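Side-chain contacts in glycosyltransferase Gtf1 (Streptococcus pneumoniae, PDB 4PQG), which is a glycosyltransferase of the GT-B class with an added extended beta-sheet domain, and holds uridine-5'-diphosphate in a pocket: residues A30-V35 with I225-T230; W72-F77 with G190-Y195; F208-M213 with F237-T242; Y272-A277 with D281-S286. All coordinates share one frame; numbering follows the deposited sequence.

Contact 1. Residues A30-V35 with I225-T230; sequences AYRAGV and ILDRET
Arg32 reaches out from its helix and meets the carboxylate of Asp227 end-on, one nitrogen to each oxygen. Its chain leaves with CG anti to the backbone N (chi1 -161°) and bends at chi3, which turns the guanidinium to the acid. NH2 of Arg32 donates along an almost straight path (172°) to OD2 of Asp227, 2.7 Å away, which receives it on its syn lone pair. NH1 of Arg32 lies 2.8 Å from OD1 of Asp227, again on the syn side. The two flat groups of this salt bridge are nearly coplanar, 17° apart. Against one face of the guanidinium rests the methyl CG2 of Ile225, 3.7 Å from Arg32 NH2. Everything that touches here is buried, with Val248 and Trp501 around the Arg32 chain.

The looser side lies past Asp227, where the chain leaves residues 30-35 and Thr230 ends up exposed; Arg228 makes a salt bridge to Glu26, nearer the start of the same helix.

Arg32 NH2 also bonds Asn13 OD1, while Asp227 OD2 accepts from Gln29 NE2 and OD1 from His250 NE2. So gripped, the carboxylate can hardly rotate. His250 borders the bound 2-acetamido-2-deoxy-beta-D-glucopyranose, consistent with Asp227 as a second-shell residue orienting it and Arg32 one step further back, holding the carboxylate.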
loop_
_atom_site.group_PDB
_atom_site.type_symbol
_atom_site.label_atom_id
_atom_site.label_comp_id
_atom_site.label_asym_id
_atom_site.label_seq_id
_atom_site.Cartn_x
_atom_site.Cartn_y
_atom_site.Cartn_z
ATOM N N ALA A 30 -0.918 8.015 1.034
ATOM C CA ALA A 30 -2.221 8.639 1.117
ATOM C C ALA A 30 -2.260 9.644 2.272
ATOM O O ALA A 30 -2.794 10.744 2.110
ATOM C CB ALA A 30 -3.323 7.604 1.252
ATOM N N TYR A 31 -1.687 9.289 3.426
ATOM C CA TYR A 31 -1.565 10.276 4.504
ATOM C C TYR A 31 -0.817 11.526 4.014
ATOM O O TYR A 31 -1.299 12.644 4.196
ATOM C CB TYR A 31 -0.875 9.695 5.736
ATOM C CG TYR A 31 -1.805 8.958 6.686
ATOM C CD1 TYR A 31 -2.638 9.660 7.570
ATOM C CD2 TYR A 31 -1.832 7.564 6.719
ATOM C CE1 TYR A 31 -3.471 8.984 8.463
ATOM C CE2 TYR A 31 -2.672 6.876 7.588
ATOM C CZ TYR A 31 -3.493 7.590 8.461
ATOM O OH TYR A 31 -4.319 6.903 9.335
ATOM N N ARG A 32 0.343 11.325 3.386
ATOM C CA ARG A 32 1.184 12.417 2.866
ATOM C C ARG A 32 0.426 13.311 1.878
ATOM O O ARG A 32 0.558 14.546 1.912
ATOM C CB ARG A 32 2.442 11.860 2.205
ATOM C CG ARG A 32 3.579 12.867 2.035
ATOM C CD ARG A 32 4.741 12.275 1.259
ATOM N NE ARG A 32 5.212 11.038 1.884
ATOM C CZ ARG A 32 5.645 9.974 1.213
ATOM N NH1 ARG A 32 6.025 8.894 1.872
ATOM N NH2 ARG A 32 5.673 9.978 -0.116
ATOM N N ALA A 33 -0.373 12.687 1.016
ATOM C CA ALA A 33 -1.216 13.418 0.078
ATOM C C ALA A 33 -2.206 14.324 0.793
ATOM O O ALA A 33 -2.469 15.440 0.331
ATOM C CB ALA A 33 -1.956 12.454 -0.841
ATOM N N GLY A 34 -2.769 13.834 1.903
ATOM C CA GLY A 34 -3.663 14.634 2.748
ATOM C C GLY A 34 -2.969 15.850 3.322
ATOM O O GLY A 34 -3.567 16.922 3.431
ATOM N N VAL A 35 -1.704 15.681 3.692
ATOM C CA VAL A 35 -0.884 16.773 4.215
ATOM C C VAL A 35 -0.581 17.808 3.127
ATOM O O VAL A 35 -0.700 19.018 3.357
ATOM C CB VAL A 35 0.454 16.271 4.796
ATOM C CG1 VAL A 35 1.404 17.440 5.031
ATOM C CG2 VAL A 35 0.231 15.491 6.087
ATOM N N ILE A 225 10.352 12.423 -3.852
ATOM C CA ILE A 225 10.325 11.549 -2.692
ATOM C C ILE A 225 10.119 10.118 -3.176
ATOM O O ILE A 225 9.103 9.790 -3.805
ATOM C CB ILE A 225 9.215 11.940 -1.710
ATOM C CG1 ILE A 225 9.379 13.413 -1.295
ATOM C CG2 ILE A 225 9.202 11.000 -0.509
ATOM C CD1 ILE A 225 8.276 13.948 -0.414
ATOM N N LEU A 226 11.090 9.283 -2.851
ATOM C CA LEU A 226 11.104 7.902 -3.284
ATOM C C LEU A 226 10.646 6.932 -2.185
ATOM O O LEU A 226 11.340 6.720 -1.185
ATOM C CB LEU A 226 12.510 7.557 -3.751
ATOM C CG LEU A 226 12.780 6.236 -4.463
ATOM C CD1 LEU A 226 11.861 6.076 -5.660
ATOM C CD2 LEU A 226 14.243 6.228 -4.897
ATOM N N ASP A 227 9.489 6.330 -2.399
ATOM C CA ASP A 227 8.939 5.369 -1.440
ATOM C C ASP A 227 9.369 3.924 -1.671
ATOM O O ASP A 227 9.750 3.211 -0.720
ATOM C CB ASP A 227 7.424 5.518 -1.388
ATOM C CG ASP A 227 7.022 6.777 -0.662
ATOM O OD1 ASP A 227 7.362 6.846 0.551
ATOM O OD2 ASP A 227 6.427 7.692 -1.291
ATOM N N ARG A 228 9.311 3.507 -2.929
ATOM C CA ARG A 228 9.728 2.178 -3.356
ATOM C C ARG A 228 10.305 2.297 -4.744
ATOM O O ARG A 228 9.802 3.083 -5.564
ATOM C CB ARG A 228 8.538 1.274 -3.482
ATOM C CG ARG A 228 8.113 0.548 -2.252
ATOM C CD ARG A 228 7.261 -0.592 -2.770
ATOM N NE ARG A 228 5.965 -0.708 -2.106
ATOM C CZ ARG A 228 5.743 -1.531 -1.092
ATOM N NH1 ARG A 228 6.742 -2.278 -0.626
ATOM N NH2 ARG A 228 4.533 -1.605 -0.550
ATOM N N GLU A 229 11.302 1.468 -5.039
ATOM C CA GLU A 229 12.240 1.794 -6.122
ATOM C C GLU A 229 12.870 0.578 -6.801
ATOM O O GLU A 229 13.781 0.729 -7.639
ATOM C CB GLU A 229 13.301 2.763 -5.541
ATOM C CG GLU A 229 14.758 2.578 -5.930
ATOM C CD GLU A 229 15.513 1.511 -5.140
ATOM O OE1 GLU A 229 14.906 0.716 -4.381
ATOM O OE2 GLU A 229 16.749 1.457 -5.310
ATOM N N THR A 230 12.403 -0.622 -6.449
ATOM C CA THR A 230 12.952 -1.835 -7.073
ATOM C C THR A 230 12.909 -1.739 -8.591
ATOM O O THR A 230 11.855 -1.513 -9.152
ATOM C CB THR A 230 12.206 -3.113 -6.625
ATOM O OG1 THR A 230 12.471 -3.342 -5.238
ATOM C CG2 THR A 230 12.685 -4.322 -7.430
#

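Contact 2. Residues W72-F77 with G190-Y195; sequences WLYNHF and GKEEVY
Tyr74 OH donates to OE1 of Glu192 over a short 2.5 Å, arriving at the syn lone pair, and hydrogen bonds of this kind carry most of the contact. From the second segment itself, Tyr195 OH gives a 2.6 Å bond to the same OE1 of Glu192 at the anti lone pair. One oxygen therefore takes two phenol hydroxyls, one at each lone pair. The Glu192 carboxylate meets the Tyr74 ring at its hydroxyl edge, with the two planes 80° apart. Glu192 gets there by running out straight beyond CG (chi2 165°). Lys205 NZ also bonds Tyr74 OH, and the nearby lysine would probably favour the ionised form of Glu192.

The strand that presents Glu192 and Tyr195 belongs to the antiparallel sheet of the GtfA extended beta-sheet domain. Between these two residues it carries a classic beta bulge, where Glu193 and Val194 both face Leu186. Tyr74 sits in the short turn that follows strand 70-72 of the parallel sheet, so the contact ties the two sheets together.

Apolar contact is slighter. The two tyrosine rings approach edge to edge, Tyr74 CE1 lying 4.2 Å from Tyr195 CE1, and Ile185 of strand 181-188 packs on both rings as well as on Glu192. Leu73 CD2 rests over one face of the Tyr74 ring, toward its rim, while Phe208 stacks with Tyr195.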
loop_
_atom_site.group_PDB
_atom_site.type_symbol
_atom_site.label_atom_id
_atom_site.label_comp_id
_atom_site.label_asym_id
_atom_site.label_seq_id
_atom_site.Cartn_x
_atom_site.Cartn_y
_atom_site.Cartn_z
ATOM N N TRP A 72 0.233 7.723 -13.457
ATOM C CA TRP A 72 0.537 6.341 -13.781
ATOM C C TRP A 72 1.512 6.380 -14.908
ATOM O O TRP A 72 1.258 7.023 -15.934
ATOM C CB TRP A 72 -0.727 5.554 -14.142
ATOM C CG TRP A 72 -0.463 4.101 -14.514
ATOM C CD1 TRP A 72 0.486 3.231 -13.969
ATOM C CD2 TRP A 72 -1.148 3.311 -15.542
ATOM N NE1 TRP A 72 0.432 2.001 -14.575
ATOM C CE2 TRP A 72 -0.529 1.980 -15.521
ATOM C CE3 TRP A 72 -2.168 3.565 -16.448
ATOM C CZ2 TRP A 72 -0.939 0.967 -16.371
ATOM C CZ3 TRP A 72 -2.577 2.530 -17.294
ATOM C CH2 TRP A 72 -1.961 1.270 -17.269
ATOM N N LEU A 73 2.672 5.755 -14.704
ATOM C CA LEU A 73 3.754 5.773 -15.691
ATOM C C LEU A 73 3.278 5.577 -17.150
ATOM O O LEU A 73 3.637 6.359 -18.050
ATOM C CB LEU A 73 4.823 4.729 -15.320
ATOM C CG LEU A 73 5.901 4.357 -16.356
ATOM C CD1 LEU A 73 6.848 5.528 -16.627
ATOM C CD2 LEU A 73 6.688 3.126 -15.912
ATOM N N TYR A 74 2.477 4.543 -17.387
ATOM C CA TYR A 74 2.142 4.131 -18.765
ATOM C C TYR A 74 1.134 5.079 -19.443
ATOM O O TYR A 74 1.125 5.238 -20.655
ATOM C CB TYR A 74 1.671 2.668 -18.780
ATOM C CG TYR A 74 2.777 1.721 -18.351
ATOM C CD1 TYR A 74 3.674 1.208 -19.289
ATOM C CD2 TYR A 74 2.943 1.367 -16.996
ATOM C CE1 TYR A 74 4.698 0.352 -18.909
ATOM C CE2 TYR A 74 3.960 0.516 -16.597
ATOM C CZ TYR A 74 4.843 0.027 -17.559
ATOM O OH TYR A 74 5.876 -0.788 -17.213
ATOM N N ASN A 75 0.298 5.707 -18.630
ATOM C CA ASN A 75 -0.713 6.683 -19.073
ATOM C C ASN A 75 -0.122 8.075 -19.367
ATOM O O ASN A 75 -0.678 8.844 -20.173
ATOM C CB ASN A 75 -1.777 6.802 -17.955
ATOM C CG ASN A 75 -2.730 7.954 -18.170
ATOM O OD1 ASN A 75 -2.644 8.972 -17.488
ATOM N ND2 ASN A 75 -3.620 7.816 -19.151
ATOM N N HIS A 76 1.004 8.377 -18.716
ATOM C CA HIS A 76 1.595 9.720 -18.668
ATOM C C HIS A 76 1.993 10.252 -20.010
ATOM O O HIS A 76 1.884 11.457 -20.257
ATOM C CB HIS A 76 2.813 9.739 -17.746
ATOM C CG HIS A 76 3.523 11.072 -17.690
ATOM N ND1 HIS A 76 3.009 12.142 -17.058
ATOM C CD2 HIS A 76 4.753 11.474 -18.210
ATOM C CE1 HIS A 76 3.865 13.182 -17.170
ATOM N NE2 HIS A 76 4.932 12.767 -17.871
ATOM N N PHE A 77 2.441 9.355 -20.884
ATOM C CA PHE A 77 2.837 9.713 -22.230
ATOM C C PHE A 77 1.650 9.941 -23.167
ATOM O O PHE A 77 1.844 10.244 -24.338
ATOM C CB PHE A 77 3.745 8.626 -22.816
ATOM C CG PHE A 77 4.994 8.366 -22.014
ATOM C CD1 PHE A 77 6.143 9.108 -22.238
ATOM C CD2 PHE A 77 5.028 7.350 -21.059
ATOM C CE1 PHE A 77 7.314 8.866 -21.520
ATOM C CE2 PHE A 77 6.191 7.098 -20.330
ATOM C CZ PHE A 77 7.340 7.855 -20.564
ATOM N N GLY A 190 6.413 -11.790 -20.622
ATOM C CA GLY A 190 6.203 -10.838 -19.526
ATOM C C GLY A 190 7.209 -9.703 -19.407
ATOM O O GLY A 190 7.033 -8.778 -18.605
ATOM N N LYS A 191 8.278 -9.751 -20.181
ATOM C CA LYS A 191 9.247 -8.666 -20.122
ATOM C C LYS A 191 8.847 -7.605 -21.155
ATOM O O LYS A 191 8.579 -7.931 -22.304
ATOM C CB LYS A 191 10.659 -9.202 -20.370
ATOM C CG LYS A 191 11.762 -8.162 -20.241
ATOM C CD LYS A 191 13.123 -8.770 -20.564
ATOM C CE LYS A 191 14.132 -7.683 -20.914
ATOM N NZ LYS A 191 15.278 -8.231 -21.694
ATOM N N GLU A 192 8.809 -6.348 -20.723
ATOM C CA GLU A 192 8.582 -5.208 -21.622
ATOM C C GLU A 192 9.927 -4.857 -22.264
ATOM O O GLU A 192 10.764 -4.170 -21.673
ATOM C CB GLU A 192 8.012 -4.007 -20.848
ATOM C CG GLU A 192 6.675 -4.280 -20.158
ATOM C CD GLU A 192 6.304 -3.228 -19.105
ATOM O OE1 GLU A 192 6.925 -2.154 -19.059
ATOM O OE2 GLU A 192 5.394 -3.486 -18.289
ATOM N N GLU A 193 10.144 -5.348 -23.472
ATOM C CA GLU A 193 11.472 -5.281 -24.069
ATOM C C GLU A 193 11.717 -4.003 -24.863
ATOM O O GLU A 193 12.771 -3.393 -24.763
ATOM C CB GLU A 193 11.736 -6.525 -24.928
ATOM C CG GLU A 193 11.993 -7.777 -24.096
ATOM C CD GLU A 193 12.617 -8.925 -24.878
ATOM O OE1 GLU A 193 12.586 -8.916 -26.138
ATOM O OE2 GLU A 193 13.134 -9.851 -24.222
ATOM N N VAL A 194 10.726 -3.595 -25.641
ATOM C CA VAL A 194 10.883 -2.465 -26.552
ATOM C C VAL A 194 9.645 -1.585 -26.448
ATOM O O VAL A 194 8.517 -2.092 -26.470
ATOM C CB VAL A 194 11.050 -2.987 -28.000
ATOM C CG1 VAL A 194 10.982 -1.864 -29.014
ATOM C CG2 VAL A 194 12.347 -3.781 -28.168
ATOM N N TYR A 195 9.851 -0.272 -26.326
ATOM C CA TYR A 195 8.757 0.689 -26.297
ATOM C C TYR A 195 8.877 1.556 -27.523
ATOM O O TYR A 195 9.784 2.398 -27.612
ATOM C CB TYR A 195 8.828 1.591 -25.061
ATOM C CG TYR A 195 8.914 0.852 -23.749
ATOM C CD1 TYR A 195 7.804 0.786 -22.897
ATOM C CD2 TYR A 195 10.110 0.232 -23.337
ATOM C CE1 TYR A 195 7.863 0.121 -21.691
ATOM C CE2 TYR A 195 10.182 -0.437 -22.117
ATOM C CZ TYR A 195 9.048 -0.485 -21.302
ATOM O OH TYR A 195 9.076 -1.119 -20.092
#

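Contact 3. Residues F208-M213 with F237-T242; sequences FVRAFM and FEEAQT
Around the flat guanidinium of Arg210, one oxygen of each of two carboxylates, OE1 of Glu238 and OE2 of Glu239, lies at the edge near its plane. The two acids are turned quite differently. The Glu238 group is tilted 28° from the guanidinium, and its OE1 takes both terminal nitrogens, with Arg210 NH2 at 2.7 Å and Arg210 NH1 at 2.8 Å. Because NH1 and NH2 share a single oxygen, both bonds are bent; they meet it nearly along its C-O axis. The Glu239 carboxylate stands almost upright to the guanidinium, at 79°, and OE2 of Glu239 offers its anti lone pair to Arg210 NH1 over 2.8 Å. NH1 thus serves both acids in a salt-bridge network on the partly exposed side of the contact.

A bend at chi3 of Arg210 (-74°) brings its head round to the acids. Glu239 folds back at chi2, laying OE2 alongside the Arg210 chain, 3.5 Å from Arg210 CG. Further in, Met213 CB packs 3.6 Å from Glu239 CB, with the buried Met213 chain curled across it.

Helices 205-215 and 233-240 are thus joined, with strand 223-226 between them in sequence. Val235 extends the interface to Val209 and Arg210, and Phe237 turns away, onto strand 244-248.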
loop_
_atom_site.group_PDB
_atom_site.type_symbol
_atom_site.label_atom_id
_atom_site.label_comp_id
_atom_site.label_asym_id
_atom_site.label_seq_id
_atom_site.Cartn_x
_atom_site.Cartn_y
_atom_site.Cartn_z
ATOM N N PHE A 208 12.817 3.571 -20.429
ATOM C CA PHE A 208 11.462 4.074 -20.493
ATOM C C PHE A 208 11.175 4.981 -19.292
ATOM O O PHE A 208 10.654 6.102 -19.445
ATOM C CB PHE A 208 10.499 2.874 -20.525
ATOM C CG PHE A 208 9.043 3.241 -20.638
ATOM C CD1 PHE A 208 8.570 3.975 -21.719
ATOM C CD2 PHE A 208 8.135 2.788 -19.689
ATOM C CE1 PHE A 208 7.221 4.270 -21.840
ATOM C CE2 PHE A 208 6.788 3.071 -19.812
ATOM C CZ PHE A 208 6.327 3.812 -20.888
ATOM N N VAL A 209 11.541 4.506 -18.101
ATOM C CA VAL A 209 11.394 5.307 -16.877
ATOM C C VAL A 209 12.276 6.563 -16.937
ATOM O O VAL A 209 11.868 7.615 -16.465
ATOM C CB VAL A 209 11.682 4.460 -15.609
ATOM C CG1 VAL A 209 11.748 5.325 -14.358
ATOM C CG2 VAL A 209 10.590 3.397 -15.461
ATOM N N ARG A 210 13.463 6.451 -17.526
ATOM C CA ARG A 210 14.307 7.640 -17.731
ATOM C C ARG A 210 13.576 8.711 -18.545
ATOM O O ARG A 210 13.542 9.879 -18.149
ATOM C CB ARG A 210 15.643 7.280 -18.387
ATOM C CG ARG A 210 16.676 8.379 -18.218
ATOM C CD ARG A 210 17.950 8.084 -18.981
ATOM N NE ARG A 210 18.729 7.034 -18.330
ATOM C CZ ARG A 210 19.402 7.177 -17.181
ATOM N NH1 ARG A 210 19.393 8.333 -16.514
ATOM N NH2 ARG A 210 20.085 6.146 -16.688
ATOM N N ALA A 211 12.985 8.295 -19.666
ATOM C CA ALA A 211 12.219 9.181 -20.543
ATOM C C ALA A 211 11.067 9.813 -19.794
ATOM O O ALA A 211 10.773 11.003 -19.958
ATOM C CB ALA A 211 11.697 8.406 -21.752
ATOM N N PHE A 212 10.395 9.002 -18.979
ATOM C CA PHE A 212 9.370 9.508 -18.093
ATOM C C PHE A 212 9.918 10.608 -17.163
ATOM O O PHE A 212 9.369 11.727 -17.098
ATOM C CB PHE A 212 8.771 8.383 -17.251
ATOM C CG PHE A 212 7.928 8.897 -16.117
ATOM C CD1 PHE A 212 6.640 9.365 -16.355
ATOM C CD2 PHE A 212 8.440 8.958 -14.833
ATOM C CE1 PHE A 212 5.868 9.872 -15.313
ATOM C CE2 PHE A 212 7.680 9.466 -13.783
ATOM C CZ PHE A 212 6.388 9.925 -14.029
ATOM N N MET A 213 11.003 10.297 -16.464
ATOM C CA MET A 213 11.617 11.264 -15.548
ATOM C C MET A 213 11.968 12.584 -16.247
ATOM O O MET A 213 11.663 13.653 -15.727
ATOM C CB MET A 213 12.842 10.672 -14.865
ATOM C CG MET A 213 12.539 9.548 -13.874
ATOM S SD MET A 213 11.555 10.013 -12.436
ATOM C CE MET A 213 12.744 10.988 -11.511
ATOM N N PHE A 237 17.508 8.160 -9.234
ATOM C CA PHE A 237 18.618 8.844 -8.580
ATOM C C PHE A 237 19.281 9.826 -9.539
ATOM O O PHE A 237 19.458 11.004 -9.206
ATOM C CB PHE A 237 19.656 7.844 -8.014
ATOM C CG PHE A 237 19.413 7.451 -6.567
ATOM C CD1 PHE A 237 20.464 7.445 -5.650
ATOM C CD2 PHE A 237 18.136 7.090 -6.123
ATOM C CE1 PHE A 237 20.257 7.100 -4.318
ATOM C CE2 PHE A 237 17.923 6.737 -4.785
ATOM C CZ PHE A 237 18.986 6.743 -3.882
ATOM N N GLU A 238 19.598 9.349 -10.743
ATOM C CA GLU A 238 20.309 10.160 -11.717
ATOM C C GLU A 238 19.486 11.363 -12.163
ATOM O O GLU A 238 19.983 12.499 -12.166
ATOM C CB GLU A 238 20.705 9.311 -12.917
ATOM C CG GLU A 238 21.885 8.400 -12.636
ATOM C CD GLU A 238 22.164 7.446 -13.777
ATOM O OE1 GLU A 238 21.380 7.414 -14.753
ATOM O OE2 GLU A 238 23.167 6.719 -13.698
ATOM N N GLU A 239 18.225 11.117 -12.507
ATOM C CA GLU A 239 17.359 12.161 -13.025
ATOM C C GLU A 239 16.861 13.126 -11.963
ATOM O O GLU A 239 16.426 14.232 -12.287
ATOM C CB GLU A 239 16.171 11.557 -13.779
ATOM C CG GLU A 239 16.572 10.710 -14.978
ATOM C CD GLU A 239 17.391 11.496 -15.984
ATOM O OE1 GLU A 239 17.028 12.668 -16.250
ATOM O OE2 GLU A 239 18.382 10.938 -16.498
ATOM N N ALA A 240 16.927 12.716 -10.700
ATOM C CA ALA A 240 16.484 13.566 -9.600
ATOM C C ALA A 240 17.564 14.552 -9.141
ATOM O O ALA A 240 17.266 15.458 -8.368
ATOM C CB ALA A 240 16.012 12.722 -8.424
ATOM N N GLN A 241 18.799 14.376 -9.609
ATOM C CA GLN A 241 19.912 15.231 -9.179
ATOM C C GLN A 241 19.714 16.716 -9.510
ATOM O O GLN A 241 20.216 17.579 -8.798
ATOM C CB GLN A 241 21.250 14.724 -9.732
ATOM C CG GLN A 241 21.656 13.353 -9.217
ATOM C CD GLN A 241 21.579 13.247 -7.699
ATOM O OE1 GLN A 241 22.400 13.827 -6.987
ATOM N NE2 GLN A 241 20.584 12.514 -7.198
ATOM N N THR A 242 18.972 17.008 -10.577
ATOM C CA THR A 242 18.689 18.397 -10.948
ATOM C C THR A 242 17.612 19.009 -10.059
ATOM O O THR A 242 17.464 20.223 -10.033
ATOM C CB THR A 242 18.314 18.579 -12.442
ATOM O OG1 THR A 242 17.191 17.749 -12.780
ATOM C CG2 THR A 242 19.503 18.242 -13.349
#

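Contact 4. Residues Y272-A277 with D281-S286; sequences YQFTNA and DFFIVS
Phe274 points an edge of its ring at the face of Phe283 in an offset edge-to-face pair, with planes at 68° and centroids 5.5 Å apart. Its CD1 and CE1 lead the approach, and Phe274 CE1 comes within 3.6 Å of Phe283 CE1. CG of Phe274 lies anti to the carbonyl carbon (chi1 -69°), and a small chi2 (-10°) turns the ring so that this edge faces Phe283.

The Phe283 ring itself is pushed in toward the end of the helix, where its own edge meets two further groups near its plane. Ala277 CB touches Phe283 CZ at 3.7 Å, and the backbone oxygen of Gln273 lies 3.7 Å from the same Phe283 CZ. CB of Gln273 adds a looser contact, while its amide leads away to the carbonyl of Tyr269. At the end of the helix, Asn276 ND2 donates over 3.1 Å to Tyr272 O, which also takes the Asn276 backbone N-H from the opposite face of the carbonyl.

No hydrogen bond crosses this buried interface. It packs helix 271-275 of the beta-alpha-beta unit against strand 282-285, with strand 244-248 completing the unit alongside. Phe298 of helix 288-301 meets both phenylalanine rings and Ala277, and strand 308-310 borders Phe283's strand on its other side.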
loop_
_atom_site.group_PDB
_atom_site.type_symbol
_atom_site.label_atom_id
_atom_site.label_comp_id
_atom_site.label_asym_id
_atom_site.label_seq_id
_atom_site.Cartn_x
_atom_site.Cartn_y
_atom_site.Cartn_z
ATOM N N TYR A 272 20.298 -0.217 -2.192
ATOM C CA TYR A 272 20.742 0.678 -3.258
ATOM C C TYR A 272 20.847 2.121 -2.752
ATOM O O TYR A 272 21.867 2.793 -2.956
ATOM C CB TYR A 272 19.816 0.621 -4.497
ATOM C CG TYR A 272 20.344 1.545 -5.577
ATOM C CD1 TYR A 272 21.378 1.133 -6.412
ATOM C CD2 TYR A 272 19.864 2.854 -5.710
ATOM C CE1 TYR A 272 21.900 1.974 -7.380
ATOM C CE2 TYR A 272 20.378 3.706 -6.679
ATOM C CZ TYR A 272 21.400 3.256 -7.500
ATOM O OH TYR A 272 21.930 4.067 -8.460
ATOM N N GLN A 273 19.778 2.594 -2.117
ATOM C CA GLN A 273 19.720 3.972 -1.648
ATOM C C GLN A 273 20.799 4.293 -0.602
ATOM O O GLN A 273 21.364 5.395 -0.610
ATOM C CB GLN A 273 18.328 4.329 -1.117
ATOM C CG GLN A 273 17.185 4.058 -2.082
ATOM C CD GLN A 273 16.574 2.671 -1.889
ATOM O OE1 GLN A 273 17.234 1.643 -2.077
ATOM N NE2 GLN A 273 15.310 2.645 -1.509
ATOM N N PHE A 274 21.106 3.322 0.262
ATOM C CA PHE A 274 22.082 3.491 1.344
ATOM C C PHE A 274 23.512 3.436 0.790
ATOM O O PHE A 274 24.373 4.242 1.182
ATOM C CB PHE A 274 21.868 2.425 2.454
ATOM C CG PHE A 274 20.587 2.600 3.246
ATOM C CD1 PHE A 274 19.804 3.749 3.114
ATOM C CD2 PHE A 274 20.188 1.629 4.157
ATOM C CE1 PHE A 274 18.647 3.913 3.862
ATOM C CE2 PHE A 274 19.038 1.784 4.923
ATOM C CZ PHE A 274 18.255 2.927 4.772
ATOM N N THR A 275 23.754 2.520 -0.149
ATOM C CA THR A 275 25.040 2.435 -0.867
ATOM C C THR A 275 25.370 3.772 -1.534
ATOM O O THR A 275 26.507 4.247 -1.474
ATOM C CB THR A 275 25.006 1.306 -1.926
ATOM O OG1 THR A 275 24.814 0.050 -1.262
ATOM C CG2 THR A 275 26.304 1.254 -2.736
ATOM N N ASN A 276 24.350 4.395 -2.117
ATOM C CA ASN A 276 24.511 5.647 -2.852
ATOM C C ASN A 276 23.900 6.856 -2.134
ATOM O O ASN A 276 23.292 7.722 -2.764
ATOM C CB ASN A 276 23.900 5.474 -4.250
ATOM C CG ASN A 276 24.596 4.393 -5.046
ATOM O OD1 ASN A 276 25.713 4.591 -5.526
ATOM N ND2 ASN A 276 23.953 3.231 -5.177
ATOM N N ALA A 277 24.074 6.904 -0.812
ATOM C CA ALA A 277 23.492 7.963 0.029
ATOM C C ALA A 277 24.034 9.357 -0.293
ATOM O O ALA A 277 23.365 10.345 -0.044
ATOM C CB ALA A 277 23.682 7.650 1.514
ATOM N N ASP A 281 19.510 13.895 -0.882
ATOM C CA ASP A 281 19.504 15.139 -0.108
ATOM C C ASP A 281 19.139 14.897 1.356
ATOM O O ASP A 281 19.827 15.384 2.243
ATOM C CB ASP A 281 18.593 16.172 -0.755
ATOM C CG ASP A 281 19.140 16.648 -2.084
ATOM O OD1 ASP A 281 20.181 17.333 -2.087
ATOM O OD2 ASP A 281 18.566 16.297 -3.128
ATOM N N PHE A 282 18.079 14.118 1.603
ATOM C CA PHE A 282 17.794 13.632 2.955
ATOM C C PHE A 282 16.994 12.331 2.999
ATOM O O PHE A 282 16.225 12.046 2.095
ATOM C CB PHE A 282 17.109 14.699 3.817
ATOM C CG PHE A 282 15.801 15.196 3.280
ATOM C CD1 PHE A 282 14.603 14.744 3.815
ATOM C CD2 PHE A 282 15.762 16.179 2.283
ATOM C CE1 PHE A 282 13.390 15.232 3.349
ATOM C CE2 PHE A 282 14.554 16.666 1.808
ATOM C CZ PHE A 282 13.362 16.197 2.348
ATOM N N PHE A 283 17.217 11.542 4.045
ATOM C CA PHE A 283 16.367 10.389 4.319
ATOM C C PHE A 283 15.289 10.788 5.319
ATOM O O PHE A 283 15.534 11.612 6.209
ATOM C CB PHE A 283 17.191 9.231 4.863
ATOM C CG PHE A 283 18.188 8.673 3.880
ATOM C CD1 PHE A 283 17.837 7.603 3.043
ATOM C CD2 PHE A 283 19.477 9.201 3.784
ATOM C CE1 PHE A 283 18.753 7.087 2.139
ATOM C CE2 PHE A 283 20.393 8.688 2.882
ATOM C CZ PHE A 283 20.030 7.622 2.062
ATOM N N ILE A 284 14.095 10.219 5.150
ATOM C CA ILE A 284 12.996 10.394 6.093
ATOM C C ILE A 284 12.723 9.072 6.827
ATOM O O ILE A 284 12.587 8.020 6.187
ATOM C CB ILE A 284 11.705 10.866 5.379
ATOM C CG1 ILE A 284 11.981 12.098 4.504
ATOM C CG2 ILE A 284 10.600 11.169 6.390
ATOM C CD1 ILE A 284 10.767 12.568 3.703
ATOM N N VAL A 285 12.678 9.120 8.161
ATOM C CA VAL A 285 12.249 7.971 8.983
ATOM C C VAL A 285 11.095 8.366 9.889
ATOM O O VAL A 285 10.931 9.543 10.184
ATOM C CB VAL A 285 13.375 7.386 9.861
ATOM C CG1 VAL A 285 14.525 6.880 9.010
ATOM C CG2 VAL A 285 13.859 8.414 10.881
ATOM N N SER A 286 10.317 7.391 10.366
ATOM C CA SER A 286 9.119 7.703 11.138
ATOM C C SER A 286 9.323 7.983 12.635
ATOM O O SER A 286 8.467 8.606 13.256
ATOM C CB SER A 286 8.065 6.613 10.973
ATOM O OG SER A 286 7.586 6.591 9.639
#

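How the contacts relate
Contacts 1 and 4 reach the same seven-stranded parallel sheet through strands 223-226 and 282-285, their centres 14 Å apart. Contact 3 joins two helices flanking strand 223-226 in sequence, its centre 17 Å from the centres of contacts 1 and 4; Phe237 links it to both, touching Leu226, Gln273 in the helix and Asn276 just past its end. Contact 2 joins the turn after edge strand 70-72 to the extended antiparallel sheet, and aromatic packing of Tyr195, Phe77 and His76 on Phe208 and Phe212 carries on into contact 3. Along the chain contact 2 is nested within contact 1, contact 3 crosses contact 1, and contact 4 follows. Together they run from the added sheet domain across the N-terminal Rossmann-like domain.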